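Local coordinates for GH5 (Bacteroidetes bacterium AC2a, PDB 4YHE), which is a family 5 glycoside hydrolase, a cellulase that probably cleaves beta-linked glucan chains during cellulose breakdown, at residues A[253-256]-A[262-265]; A[310-315]-A[382-387]; A[216-221]-A[274-279]; A[14-19]-A[362-367]. One frame throughout, in Å; residues are numbered along the deposited sequence.

From the N terminus, the first barrel strand enters contact 4, which closes only when helix 357-369 packs on it near the end of the chain. Within that span lies contact 3, which joins the start of helix 218-224 to helix 270-285. Within the loop of contact 3, in turn, contact 1 pinches together the segment between helices 246-249 and 270-285. Contact 2 opens later, on helix 304-323, and ends in the C-terminal tail, so its segments alternate with those of contact 4. The two meet where Arg-315 O faces Ser-367 OG. Contacts 1 and 2 also touch, through Glu-256 and Ser-387.

Contact 1: A[253-256]-A[262-265]; sequences KYNE and KDVV
The chi1 of Asp-263 (180°) sets CG opposite the backbone N and carries the carboxylate to the backbone of Asn-255. Glu-256 has CG opposite its carbonyl carbon (chi1 -65°), and an extended chain beyond CG carries its carboxylate to the backbone of 262-263. Each acid thus reaches the backbone of the other segment. Asn-255 N donates to Asp-263 OD2 at 2.9 Å, arriving from above the carboxylate plane. Glu-256 OE1 takes two backbone N-H groups. Lys-262 N meets Glu-256 OE1 nearly end-on at 2.7 Å, and Asp-263 N meets the same OE1 on the anti side at 3.0 Å, with a nearly straight bond (171°). Between these grips, Glu-256 N donates to Asp-263 O. Two waters add bridges. One links Asn-255 ND2 to Asp-263 OD2, the other Glu-256 O to Val-265 N. Tyr-254 supplies the apolar side. Val-265 CA sits over the face of the Tyr-254 ring, 4.1 Å from the centroid, a CH-pi contact. Val-265 CG2 touches Tyr-254 CD1 at 3.8 Å. The carboxylates have further partners in the C-terminal tail: Arg-389 forms a salt bridge with Asp-263, while Ser-387 OG and Ser-388 N bond to Glu-256. The nearby arginine probably favours the charged form of Asp-263. Asn-255 OD1 is held by Arg-301. Asp-263 is the centre of an inverse gamma turn. Carboxylates bonded to backbone N-H groups here pin a surface loop between helices 246-249 and 270-285 of the beta/alpha barrel, where regular secondary structure is lacking.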
loop_
_atom_site.group_PDB
_atom_site.type_symbol
_atom_site.label_atom_id
_atom_site.label_comp_id
_atom_site.label_asym_id
_atom_site.label_seq_id
_atom_site.Cartn_x
_atom_site.Cartn_y
_atom_site.Cartn_z
ATOM N N LYS A 253 -9.724 9.726 -17.098
ATOM C CA LYS A 253 -10.574 9.908 -18.237
ATOM C C LYS A 253 -11.795 10.728 -17.859
ATOM O O LYS A 253 -12.312 11.506 -18.687
ATOM C CB LYS A 253 -11.047 8.576 -18.770
ATOM C CG LYS A 253 -9.974 7.821 -19.526
ATOM C CD LYS A 253 -10.499 6.470 -19.903
ATOM C CE LYS A 253 -9.404 5.533 -20.330
ATOM N NZ LYS A 253 -8.761 5.936 -21.583
ATOM N N TYR A 254 -12.275 10.526 -16.638
ATOM C CA TYR A 254 -13.344 11.329 -16.082
ATOM C C TYR A 254 -12.784 12.204 -14.959
ATOM O O TYR A 254 -11.950 11.757 -14.176
ATOM C CB TYR A 254 -14.430 10.418 -15.526
ATOM C CG TYR A 254 -15.057 9.509 -16.568
ATOM C CD1 TYR A 254 -14.477 8.276 -16.884
ATOM C CD2 TYR A 254 -16.203 9.892 -17.258
ATOM C CE1 TYR A 254 -15.039 7.433 -17.832
ATOM C CE2 TYR A 254 -16.781 9.061 -18.211
ATOM C CZ TYR A 254 -16.188 7.825 -18.497
ATOM O OH TYR A 254 -16.731 7.006 -19.471
ATOM N N ASN A 255 -13.297 13.424 -14.819
ATOM C CA ASN A 255 -12.735 14.327 -13.841
ATOM C C ASN A 255 -13.693 14.814 -12.767
ATOM O O ASN A 255 -13.364 15.726 -12.028
ATOM C CB ASN A 255 -12.025 15.473 -14.576
ATOM C CG ASN A 255 -10.725 15.011 -15.193
ATOM O OD1 ASN A 255 -9.772 14.723 -14.485
ATOM N ND2 ASN A 255 -10.717 14.843 -16.501
ATOM N N GLU A 256 -14.842 14.168 -12.662
ATOM C CA GLU A 256 -15.753 14.370 -11.547
ATOM C C GLU A 256 -16.124 13.013 -10.931
ATOM O O GLU A 256 -15.953 11.960 -11.564
ATOM C CB GLU A 256 -16.976 15.172 -12.034
ATOM C CG GLU A 256 -16.627 16.586 -12.485
ATOM C CD GLU A 256 -17.808 17.456 -12.928
ATOM O OE1 GLU A 256 -18.876 16.923 -13.285
ATOM O OE2 GLU A 256 -17.642 18.701 -12.932
ATOM N N LYS A 262 -21.098 15.394 -13.016
ATOM C CA LYS A 262 -21.652 15.053 -14.321
ATOM C C LYS A 262 -20.653 14.267 -15.187
ATOM O O LYS A 262 -21.042 13.338 -15.887
ATOM C CB LYS A 262 -22.100 16.323 -15.048
ATOM C CG LYS A 262 -23.194 17.093 -14.317
ATOM C CD LYS A 262 -24.536 16.402 -14.451
ATOM C CE LYS A 262 -25.629 17.165 -13.720
ATOM N NZ LYS A 262 -25.704 18.580 -14.194
ATOM N N ASP A 263 -19.380 14.649 -15.145
ATOM C CA ASP A 263 -18.335 13.952 -15.931
ATOM C C ASP A 263 -17.800 12.801 -15.073
ATOM O O ASP A 263 -16.677 12.856 -14.565
ATOM C CB ASP A 263 -17.235 14.929 -16.301
ATOM C CG ASP A 263 -16.117 14.298 -17.103
ATOM O OD1 ASP A 263 -16.414 13.484 -17.984
ATOM O OD2 ASP A 263 -14.942 14.648 -16.840
ATOM N N VAL A 264 -18.607 11.753 -14.954
ATOM C CA VAL A 264 -18.369 10.691 -13.985
ATOM C C VAL A 264 -18.269 9.345 -14.643
ATOM O O VAL A 264 -18.859 9.149 -15.700
ATOM C CB VAL A 264 -19.500 10.613 -12.944
ATOM C CG1 VAL A 264 -19.499 11.857 -12.061
ATOM C CG2 VAL A 264 -20.852 10.386 -13.607
ATOM N N VAL A 265 -17.567 8.412 -13.994
ATOM C CA VAL A 265 -17.603 7.002 -14.376
ATOM C C VAL A 265 -19.053 6.529 -14.230
ATOM O O VAL A 265 -19.645 6.641 -13.133
ATOM C CB VAL A 265 -16.674 6.106 -13.513
ATOM C CG1 VAL A 265 -16.886 4.628 -13.852
ATOM C CG2 VAL A 265 -15.198 6.477 -13.661
HETATM O O HOH W 1 -12.948 14.980 -18.558
HETATM O O HOH W 2 -16.483 9.251 -11.475
#

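Contact 2: A[310-315]-A[382-387]; sequences RLYYFR and DSAPES
Apolar contact carries this meeting of helix 304-323 with the C-terminal tail, and Tyr-312 is its centre. Ala-384 CB lies over one face of the Tyr-312 ring, a CH-pi contact 3.6 Å from the centroid. It stands off-centre, toward the rim, with CE1 and CZ nearest. The ring reaches this methyl because chi1 (172°) turns CG away from the backbone N. Pro-385 packs farther back on the same side chain. Its CD comes to 3.6 Å from Tyr-312 CB and also touches CG. At the far end of the ring, Tyr-312 OH bonds to Glu-270 OE2. With an alanine here, a gap is likely to open under Ala-384, and Glu-270 would lose its hydroxyl partner.

Polar contact is thinner and passes through water. One water donates to Ser-383 OG at 3.2 Å and accepts a weak bond from Arg-315 NE. Ser-383 OG also bonds to Ile-380 O. The guanidinium of Arg-315 folds back along its own helix, with one face over Tyr-312 CA and NH2 at the edge of the tyrosine ring.

Around the site, Ile-380 and Tyr-381 also touch Tyr-312. The direct link between 310-315 and 382-387 is therefore apolar packing and a CH-pi contact, without direct polar bonds. The hydroxyl holds the ring to Glu-270, and Thr-260 OG1 bonds to Pro-385 O of the tail.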
loop_
_atom_site.group_PDB
_atom_site.type_symbol
_atom_site.label_atom_id
_atom_site.label_comp_id
_atom_site.label_asym_id
_atom_site.label_seq_id
_atom_site.Cartn_x
_atom_site.Cartn_y
_atom_site.Cartn_z
ATOM N N ARG A 310 -11.845 15.923 -6.385
ATOM C CA ARG A 310 -10.784 15.125 -5.784
ATOM C C ARG A 310 -10.748 15.256 -4.236
ATOM O O ARG A 310 -10.617 14.268 -3.514
ATOM C CB ARG A 310 -9.444 15.509 -6.424
ATOM C CG ARG A 310 -8.259 14.683 -5.916
ATOM C CD ARG A 310 -6.962 15.437 -6.096
ATOM N NE ARG A 310 -5.780 14.631 -5.901
ATOM C CZ ARG A 310 -4.534 15.093 -5.758
ATOM N NH1 ARG A 310 -4.273 16.380 -5.715
ATOM N NH2 ARG A 310 -3.545 14.249 -5.604
ATOM N N LEU A 311 -10.901 16.470 -3.733
ATOM C CA LEU A 311 -10.919 16.698 -2.293
ATOM C C LEU A 311 -12.147 16.062 -1.660
ATOM O O LEU A 311 -12.028 15.447 -0.614
ATOM C CB LEU A 311 -10.842 18.195 -1.952
ATOM C CG LEU A 311 -9.648 18.973 -2.469
ATOM C CD1 LEU A 311 -9.618 20.403 -1.907
ATOM C CD2 LEU A 311 -8.353 18.285 -2.077
ATOM N N TYR A 312 -13.299 16.196 -2.323
ATOM C CA TYR A 312 -14.542 15.520 -1.929
ATOM C C TYR A 312 -14.345 14.020 -1.874
ATOM O O TYR A 312 -14.700 13.383 -0.919
ATOM C CB TYR A 312 -15.704 15.870 -2.881
ATOM C CG TYR A 312 -16.938 15.054 -2.640
ATOM C CD1 TYR A 312 -17.713 15.257 -1.487
ATOM C CD2 TYR A 312 -17.353 14.076 -3.544
ATOM C CE1 TYR A 312 -18.831 14.500 -1.239
ATOM C CE2 TYR A 312 -18.498 13.334 -3.314
ATOM C CZ TYR A 312 -19.233 13.551 -2.152
ATOM O OH TYR A 312 -20.354 12.840 -1.876
ATOM N N TYR A 313 -13.749 13.452 -2.914
ATOM C CA TYR A 313 -13.426 12.030 -2.892
ATOM C C TYR A 313 -12.615 11.619 -1.665
ATOM O O TYR A 313 -12.977 10.668 -0.987
ATOM C CB TYR A 313 -12.730 11.709 -4.204
ATOM C CG TYR A 313 -12.164 10.332 -4.380
ATOM C CD1 TYR A 313 -12.963 9.272 -4.825
ATOM C CD2 TYR A 313 -10.818 10.099 -4.214
ATOM C CE1 TYR A 313 -12.419 8.019 -5.083
ATOM C CE2 TYR A 313 -10.268 8.849 -4.463
ATOM C CZ TYR A 313 -11.068 7.813 -4.888
ATOM O OH TYR A 313 -10.514 6.590 -5.141
ATOM N N PHE A 314 -11.555 12.366 -1.328
ATOM C CA PHE A 314 -10.756 12.065 -0.193
ATOM C C PHE A 314 -11.577 12.193 1.109
ATOM O O PHE A 314 -11.536 11.330 1.948
ATOM C CB PHE A 314 -9.518 12.984 -0.130
ATOM C CG PHE A 314 -8.470 12.743 -1.235
ATOM C CD1 PHE A 314 -8.284 11.509 -1.810
ATOM C CD2 PHE A 314 -7.673 13.777 -1.655
ATOM C CE1 PHE A 314 -7.323 11.315 -2.799
ATOM C CE2 PHE A 314 -6.695 13.598 -2.608
ATOM C CZ PHE A 314 -6.520 12.360 -3.185
ATOM N N ARG A 315 -12.310 13.284 1.277
ATOM C CA ARG A 315 -13.075 13.417 2.498
ATOM C C ARG A 315 -14.023 12.256 2.678
ATOM O O ARG A 315 -14.071 11.636 3.729
ATOM C CB ARG A 315 -13.864 14.709 2.510
ATOM C CG ARG A 315 -13.030 15.949 2.615
ATOM C CD ARG A 315 -13.912 17.127 3.071
ATOM N NE ARG A 315 -14.989 17.434 2.109
ATOM C CZ ARG A 315 -14.824 18.084 0.961
ATOM N NH1 ARG A 315 -13.622 18.523 0.597
ATOM N NH2 ARG A 315 -15.872 18.306 0.173
ATOM N N ASP A 382 -23.749 15.612 1.575
ATOM C CA ASP A 382 -24.596 16.798 1.340
ATOM C C ASP A 382 -23.800 18.049 0.999
ATOM O O ASP A 382 -24.362 19.027 0.502
ATOM C CB ASP A 382 -25.454 17.100 2.580
ATOM C CG ASP A 382 -26.432 15.991 2.908
ATOM O OD1 ASP A 382 -26.743 15.160 2.023
ATOM O OD2 ASP A 382 -26.879 15.947 4.082
ATOM N N SER A 383 -22.507 18.046 1.286
ATOM C CA SER A 383 -21.651 19.184 0.978
ATOM C C SER A 383 -20.835 19.000 -0.313
ATOM O O SER A 383 -19.923 19.799 -0.584
ATOM C CB SER A 383 -20.707 19.452 2.157
ATOM O OG SER A 383 -19.757 18.400 2.312
ATOM N N ALA A 384 -21.169 17.981 -1.116
ATOM C CA ALA A 384 -20.398 17.690 -2.335
ATOM C C ALA A 384 -20.404 18.877 -3.307
ATOM O O ALA A 384 -21.411 19.569 -3.455
ATOM C CB ALA A 384 -20.949 16.461 -3.036
ATOM N N PRO A 385 -19.300 19.082 -4.034
ATOM C CA PRO A 385 -19.199 20.297 -4.849
ATOM C C PRO A 385 -20.029 20.290 -6.147
ATOM O O PRO A 385 -20.520 19.260 -6.617
ATOM C CB PRO A 385 -17.711 20.352 -5.181
ATOM C CG PRO A 385 -17.301 18.892 -5.240
ATOM C CD PRO A 385 -18.118 18.202 -4.189
ATOM N N GLU A 386 -20.134 21.457 -6.750
ATOM C CA GLU A 386 -20.945 21.637 -7.953
ATOM C C GLU A 386 -20.199 21.276 -9.237
ATOM O O GLU A 386 -19.055 21.673 -9.422
ATOM C CB GLU A 386 -21.310 23.108 -8.002
ATOM C CG GLU A 386 -22.343 23.505 -9.020
ATOM C CD GLU A 386 -22.843 24.900 -8.699
ATOM O OE1 GLU A 386 -22.010 25.783 -8.377
ATOM O OE2 GLU A 386 -24.066 25.080 -8.710
ATOM N N SER A 387 -20.839 20.543 -10.140
ATOM C CA SER A 387 -20.193 20.208 -11.394
ATOM C C SER A 387 -19.865 21.461 -12.207
ATOM O O SER A 387 -20.585 22.463 -12.146
ATOM C CB SER A 387 -21.076 19.279 -12.219
ATOM O OG SER A 387 -20.579 19.176 -13.534
HETATM O O HOH W 3 -17.400 17.694 4.401
#

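Contact 3: A[216-221]-A[274-279]; sequences CNPDLT and VGMLNR
Met-276 and Arg-279 of helix 270-285 meet Pro-218 and Asp-219 in the first turn of helix 218-224. Met-276 comes first. Its chain bends at chi2 (-92°) and chi3, which brings CG and SD against the proline ring, the two side chains crossing at a slant. Met-276 CG is 3.8 Å from Pro-218 CB, and SD touches both CB and CG of the ring. The backbone of Met-276 also takes part: a water donates to its O and to Asp-219 OD1.

One turn on, Arg-279 grips Asp-219 side-on with two nitrogens, a salt bridge. Arg-279 NE donates to Asp-219 OD1 at 2.7 Å, almost straight (174°). OD1 lies in the guanidinium plane, but NE meets it from above the carboxylate plane. Arg-279 NH2 reaches Asp-219 OD2 at 3.0 Å, on the syn lone pair, with OD2 tilted from the guanidinium plane. The two planes are turned 46° apart. One guanidinium face lies over Gly-275 O and Met-276 CA of its own helix.

Asn-217 caps helix 218-224 by accepting from Leu-220 N. Met-276 packs on Ser-242 of strand 236-242 and Phe-293 of strand 291-296. Thr-221 packs on Val-238 and Val-240, so both helices touch strand 236-242.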
loop_
_atom_site.group_PDB
_atom_site.type_symbol
_atom_site.label_atom_id
_atom_site.label_comp_id
_atom_site.label_asym_id
_atom_site.label_seq_id
_atom_site.Cartn_x
_atom_site.Cartn_y
_atom_site.Cartn_z
ATOM N N CYS A 216 -3.578 -6.959 -4.883
ATOM C CA CYS A 216 -4.117 -6.026 -3.844
ATOM C C CYS A 216 -5.569 -5.580 -4.052
ATOM O O CYS A 216 -6.008 -4.523 -3.546
ATOM C CB CYS A 216 -3.186 -4.812 -3.678
ATOM S SG CYS A 216 -1.634 -5.224 -2.848
ATOM N N ASN A 217 -6.333 -6.390 -4.792
ATOM C CA ASN A 217 -7.680 -6.097 -5.131
ATOM C C ASN A 217 -8.532 -6.524 -3.944
ATOM O O ASN A 217 -8.536 -7.703 -3.577
ATOM C CB ASN A 217 -8.106 -6.889 -6.394
ATOM C CG ASN A 217 -9.560 -6.691 -6.748
ATOM O OD1 ASN A 217 -10.461 -7.343 -6.210
ATOM N ND2 ASN A 217 -9.800 -5.808 -7.688
ATOM N N PRO A 218 -9.248 -5.560 -3.329
ATOM C CA PRO A 218 -10.046 -5.914 -2.146
ATOM C C PRO A 218 -10.991 -7.111 -2.313
ATOM O O PRO A 218 -11.024 -8.006 -1.465
ATOM C CB PRO A 218 -10.821 -4.628 -1.850
ATOM C CG PRO A 218 -9.978 -3.541 -2.394
ATOM C CD PRO A 218 -9.327 -4.121 -3.638
ATOM N N ASP A 219 -11.779 -7.142 -3.375
ATOM C CA ASP A 219 -12.693 -8.263 -3.537
ATOM C C ASP A 219 -12.007 -9.601 -3.744
ATOM O O ASP A 219 -12.432 -10.592 -3.141
ATOM C CB ASP A 219 -13.727 -7.964 -4.602
ATOM C CG ASP A 219 -14.715 -6.892 -4.134
ATOM O OD1 ASP A 219 -14.913 -6.746 -2.895
ATOM O OD2 ASP A 219 -15.256 -6.190 -4.974
ATOM N N LEU A 220 -10.935 -9.646 -4.554
ATOM C CA LEU A 220 -10.240 -10.912 -4.766
ATOM C C LEU A 220 -9.543 -11.336 -3.475
ATOM O O LEU A 220 -9.331 -12.525 -3.227
ATOM C CB LEU A 220 -9.249 -10.830 -5.929
ATOM C CG LEU A 220 -9.849 -10.604 -7.325
ATOM C CD1 LEU A 220 -8.719 -10.583 -8.349
ATOM C CD2 LEU A 220 -10.827 -11.717 -7.670
ATOM N N THR A 221 -9.223 -10.350 -2.638
ATOM C CA THR A 221 -8.667 -10.606 -1.311
ATOM C C THR A 221 -9.706 -11.263 -0.392
ATOM O O THR A 221 -9.501 -12.384 0.110
ATOM C CB THR A 221 -8.117 -9.287 -0.679
ATOM O OG1 THR A 221 -7.140 -8.719 -1.549
ATOM C CG2 THR A 221 -7.456 -9.563 0.685
ATOM N N VAL A 274 -18.228 2.496 -0.811
ATOM C CA VAL A 274 -18.645 2.010 0.490
ATOM C C VAL A 274 -18.919 0.521 0.522
ATOM O O VAL A 274 -18.561 -0.165 1.505
ATOM C CB VAL A 274 -19.843 2.838 1.038
ATOM C CG1 VAL A 274 -20.366 2.220 2.305
ATOM C CG2 VAL A 274 -19.408 4.288 1.272
ATOM N N GLY A 275 -19.483 -0.008 -0.569
ATOM C CA GLY A 275 -19.756 -1.435 -0.652
ATOM C C GLY A 275 -18.456 -2.220 -0.500
ATOM O O GLY A 275 -18.383 -3.214 0.222
ATOM N N MET A 276 -17.413 -1.757 -1.193
ATOM C CA MET A 276 -16.133 -2.419 -1.165
ATOM C C MET A 276 -15.585 -2.392 0.246
ATOM O O MET A 276 -15.094 -3.390 0.763
ATOM C CB MET A 276 -15.179 -1.747 -2.141
ATOM C CG MET A 276 -13.791 -2.347 -2.116
ATOM S SD MET A 276 -12.745 -1.453 -0.945
ATOM C CE MET A 276 -12.457 0.002 -1.974
ATOM N N LEU A 277 -15.719 -1.252 0.898
ATOM C CA LEU A 277 -15.243 -1.139 2.266
ATOM C C LEU A 277 -16.026 -2.045 3.187
ATOM O O LEU A 277 -15.459 -2.617 4.100
ATOM C CB LEU A 277 -15.316 0.319 2.741
ATOM C CG LEU A 277 -14.416 1.344 2.023
ATOM C CD1 LEU A 277 -14.749 2.751 2.485
ATOM C CD2 LEU A 277 -12.938 1.032 2.234
ATOM N N ASN A 278 -17.342 -2.145 2.966
ATOM C CA ASN A 278 -18.184 -3.023 3.769
ATOM C C ASN A 278 -17.757 -4.471 3.706
ATOM O O ASN A 278 -17.765 -5.174 4.723
ATOM C CB ASN A 278 -19.649 -2.885 3.361
ATOM C CG ASN A 278 -20.296 -1.634 3.936
ATOM O OD1 ASN A 278 -19.841 -1.112 4.947
ATOM N ND2 ASN A 278 -21.317 -1.107 3.253
ATOM N N ARG A 279 -17.344 -4.921 2.528
ATOM C CA ARG A 279 -16.861 -6.290 2.403
ATOM C C ARG A 279 -15.606 -6.560 3.239
ATOM O O ARG A 279 -15.489 -7.587 3.870
ATOM C CB ARG A 279 -16.713 -6.651 0.921
ATOM C CG ARG A 279 -18.097 -6.689 0.271
ATOM C CD ARG A 279 -18.110 -7.273 -1.126
ATOM N NE ARG A 279 -17.514 -6.394 -2.109
ATOM C CZ ARG A 279 -18.113 -5.361 -2.707
ATOM N NH1 ARG A 279 -19.346 -5.002 -2.415
ATOM N NH2 ARG A 279 -17.438 -4.674 -3.622
HETATM O O HOH W 4 -13.651 -5.631 -0.594
#

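Contact 4: A[14-19]-A[362-367]; sequences MGIGWN and RAMIDS
Ile-16 meets Met-364 and Ile-365 through the two branches at its CB. CG2 takes the side-chain contacts. Ile-16 CG2 lies 3.8 Å from Ile-365 CG1 and 4.1 Å from Met-364 CG, with Met-364 SD just beyond. The other branch, Ile-16 CG1, rests 3.7 Å from Met-364 O. It therefore packs against the helix backbone. The chi1 of Ile-16 (-61°) sets this split, with CG2 opposite the backbone N and CG1 opposite the carbonyl carbon. The side chain of Met-364 runs across that of Ile-16 at about a right angle, while Ile-365 passes it at a slant. Replacing Ile-16 by alanine would probably leave a gap between strand and helix, with Met-364 and Ile-365 freer to turn.

Next come the residues around these three. Cys-318 of helix 304-323 touches both Ile-16 and Met-364, and Phe-55 touches Ile-16 and Ile-365. Met-364 also packs on Phe-296 and Tyr-330 of the barrel strands. Backbone bonds from Ile-16 to Arg-56 and from Gly-17 to Ala-328 and Tyr-330 fix the strand between its neighbours. Ser-367 OG, which is buried, bonds to Tyr-375 OH and to Arg-315 O of helix 304-323. On the outer side of the helix, Arg-362 grips Asp-366 one turn on with NE and NH2, each bond 2.9 Å, NE to OD2 and NH2 to OD1.

A strand of the parallel barrel packed from outside by a helix through aliphatic side chains is the layering of the TIM barrel. Here the first strand is covered by helix 357-369, near the C terminus.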
loop_
_atom_site.group_PDB
_atom_site.type_symbol
_atom_site.label_atom_id
_atom_site.label_comp_id
_atom_site.label_asym_id
_atom_site.label_seq_id
_atom_site.Cartn_x
_atom_site.Cartn_y
_atom_site.Cartn_z
ATOM N N MET A 14 -2.372 3.539 12.549
ATOM C CA MET A 14 -1.731 4.016 11.334
ATOM C C MET A 14 -2.432 5.190 10.687
ATOM O O MET A 14 -1.828 5.865 9.828
ATOM C CB MET A 14 -1.527 2.853 10.340
ATOM C CG MET A 14 -0.630 1.792 10.923
ATOM S SD MET A 14 0.056 0.612 9.742
ATOM C CE MET A 14 -1.424 -0.007 9.010
ATOM N N GLY A 15 -3.696 5.444 11.079
ATOM C CA GLY A 15 -4.468 6.550 10.614
ATOM C C GLY A 15 -4.488 6.736 9.094
ATOM O O GLY A 15 -4.758 5.768 8.341
ATOM N N ILE A 16 -4.240 7.976 8.670
ATOM C CA ILE A 16 -3.874 8.274 7.299
ATOM C C ILE A 16 -2.327 8.395 7.264
ATOM O O ILE A 16 -1.712 9.126 8.029
ATOM C CB ILE A 16 -4.572 9.531 6.737
ATOM C CG1 ILE A 16 -6.086 9.349 6.749
ATOM C CG2 ILE A 16 -4.050 9.886 5.343
ATOM C CD1 ILE A 16 -6.597 8.190 5.894
ATOM N N GLY A 17 -1.710 7.607 6.398
ATOM C CA GLY A 17 -0.288 7.658 6.165
ATOM C C GLY A 17 0.038 8.030 4.723
ATOM O O GLY A 17 -0.838 8.480 3.943
ATOM N N TRP A 18 1.322 7.871 4.374
ATOM C CA TRP A 18 1.854 8.406 3.120
ATOM C C TRP A 18 2.903 7.443 2.612
ATOM O O TRP A 18 3.686 6.884 3.416
ATOM C CB TRP A 18 2.448 9.776 3.406
ATOM C CG TRP A 18 3.009 10.581 2.285
ATOM C CD1 TRP A 18 2.370 11.500 1.548
ATOM C CD2 TRP A 18 4.373 10.601 1.856
ATOM N NE1 TRP A 18 3.236 12.091 0.651
ATOM C CE2 TRP A 18 4.479 11.565 0.841
ATOM C CE3 TRP A 18 5.522 9.930 2.261
ATOM C CZ2 TRP A 18 5.681 11.840 0.197
ATOM C CZ3 TRP A 18 6.719 10.203 1.598
ATOM C CH2 TRP A 18 6.782 11.163 0.607
ATOM N N ASN A 19 2.880 7.206 1.295
ATOM C CA ASN A 19 3.893 6.343 0.637
ATOM C C ASN A 19 5.048 7.182 0.078
ATOM O O ASN A 19 4.826 8.148 -0.687
ATOM C CB ASN A 19 3.331 5.579 -0.530
ATOM C CG ASN A 19 2.559 4.347 -0.121
ATOM O OD1 ASN A 19 3.091 3.234 -0.130
ATOM N ND2 ASN A 19 1.288 4.539 0.210
ATOM N N ARG A 362 -4.790 17.732 3.762
ATOM C CA ARG A 362 -5.756 18.140 4.787
ATOM C C ARG A 362 -7.113 17.438 4.602
ATOM O O ARG A 362 -7.687 16.963 5.588
ATOM C CB ARG A 362 -5.910 19.656 4.773
ATOM C CG ARG A 362 -4.678 20.439 5.219
ATOM C CD ARG A 362 -4.697 20.780 6.724
ATOM N NE ARG A 362 -4.773 19.595 7.556
ATOM C CZ ARG A 362 -3.769 18.775 7.852
ATOM N NH1 ARG A 362 -2.541 18.999 7.419
ATOM N NH2 ARG A 362 -3.987 17.701 8.584
ATOM N N ALA A 363 -7.612 17.351 3.359
ATOM C CA ALA A 363 -8.862 16.655 3.092
ATOM C C ALA A 363 -8.844 15.233 3.643
ATOM O O ALA A 363 -9.759 14.809 4.379
ATOM C CB ALA A 363 -9.199 16.681 1.625
ATOM N N MET A 364 -7.780 14.478 3.336
ATOM C CA MET A 364 -7.729 13.098 3.723
ATOM C C MET A 364 -7.516 12.919 5.239
ATOM O O MET A 364 -8.288 12.203 5.903
ATOM C CB MET A 364 -6.686 12.341 2.848
ATOM C CG MET A 364 -5.277 12.874 2.867
ATOM S SD MET A 364 -4.204 11.939 1.696
ATOM C CE MET A 364 -4.845 12.388 0.138
ATOM N N ILE A 365 -6.528 13.612 5.808
ATOM C CA ILE A 365 -6.182 13.402 7.194
ATOM C C ILE A 365 -7.330 13.940 8.060
ATOM O O ILE A 365 -7.788 13.253 8.926
ATOM C CB ILE A 365 -4.873 14.103 7.557
ATOM C CG1 ILE A 365 -3.714 13.424 6.823
ATOM C CG2 ILE A 365 -4.607 14.110 9.059
ATOM C CD1 ILE A 365 -2.415 14.175 6.956
ATOM N N ASP A 366 -7.795 15.139 7.783
ATOM C CA ASP A 366 -8.763 15.769 8.713
ATOM C C ASP A 366 -10.126 15.047 8.682
ATOM O O ASP A 366 -10.819 14.992 9.696
ATOM C CB ASP A 366 -8.930 17.227 8.403
ATOM C CG ASP A 366 -7.681 18.020 8.673
ATOM O OD1 ASP A 366 -6.796 17.536 9.372
ATOM O OD2 ASP A 366 -7.595 19.152 8.204
ATOM N N SER A 367 -10.479 14.440 7.546
ATOM C CA SER A 367 -11.715 13.686 7.479
ATOM C C SER A 367 -11.621 12.385 8.296
ATOM O O SER A 367 -12.526 12.084 9.079
ATOM C CB SER A 367 -12.126 13.431 6.040
ATOM O OG SER A 367 -13.439 12.907 5.969
#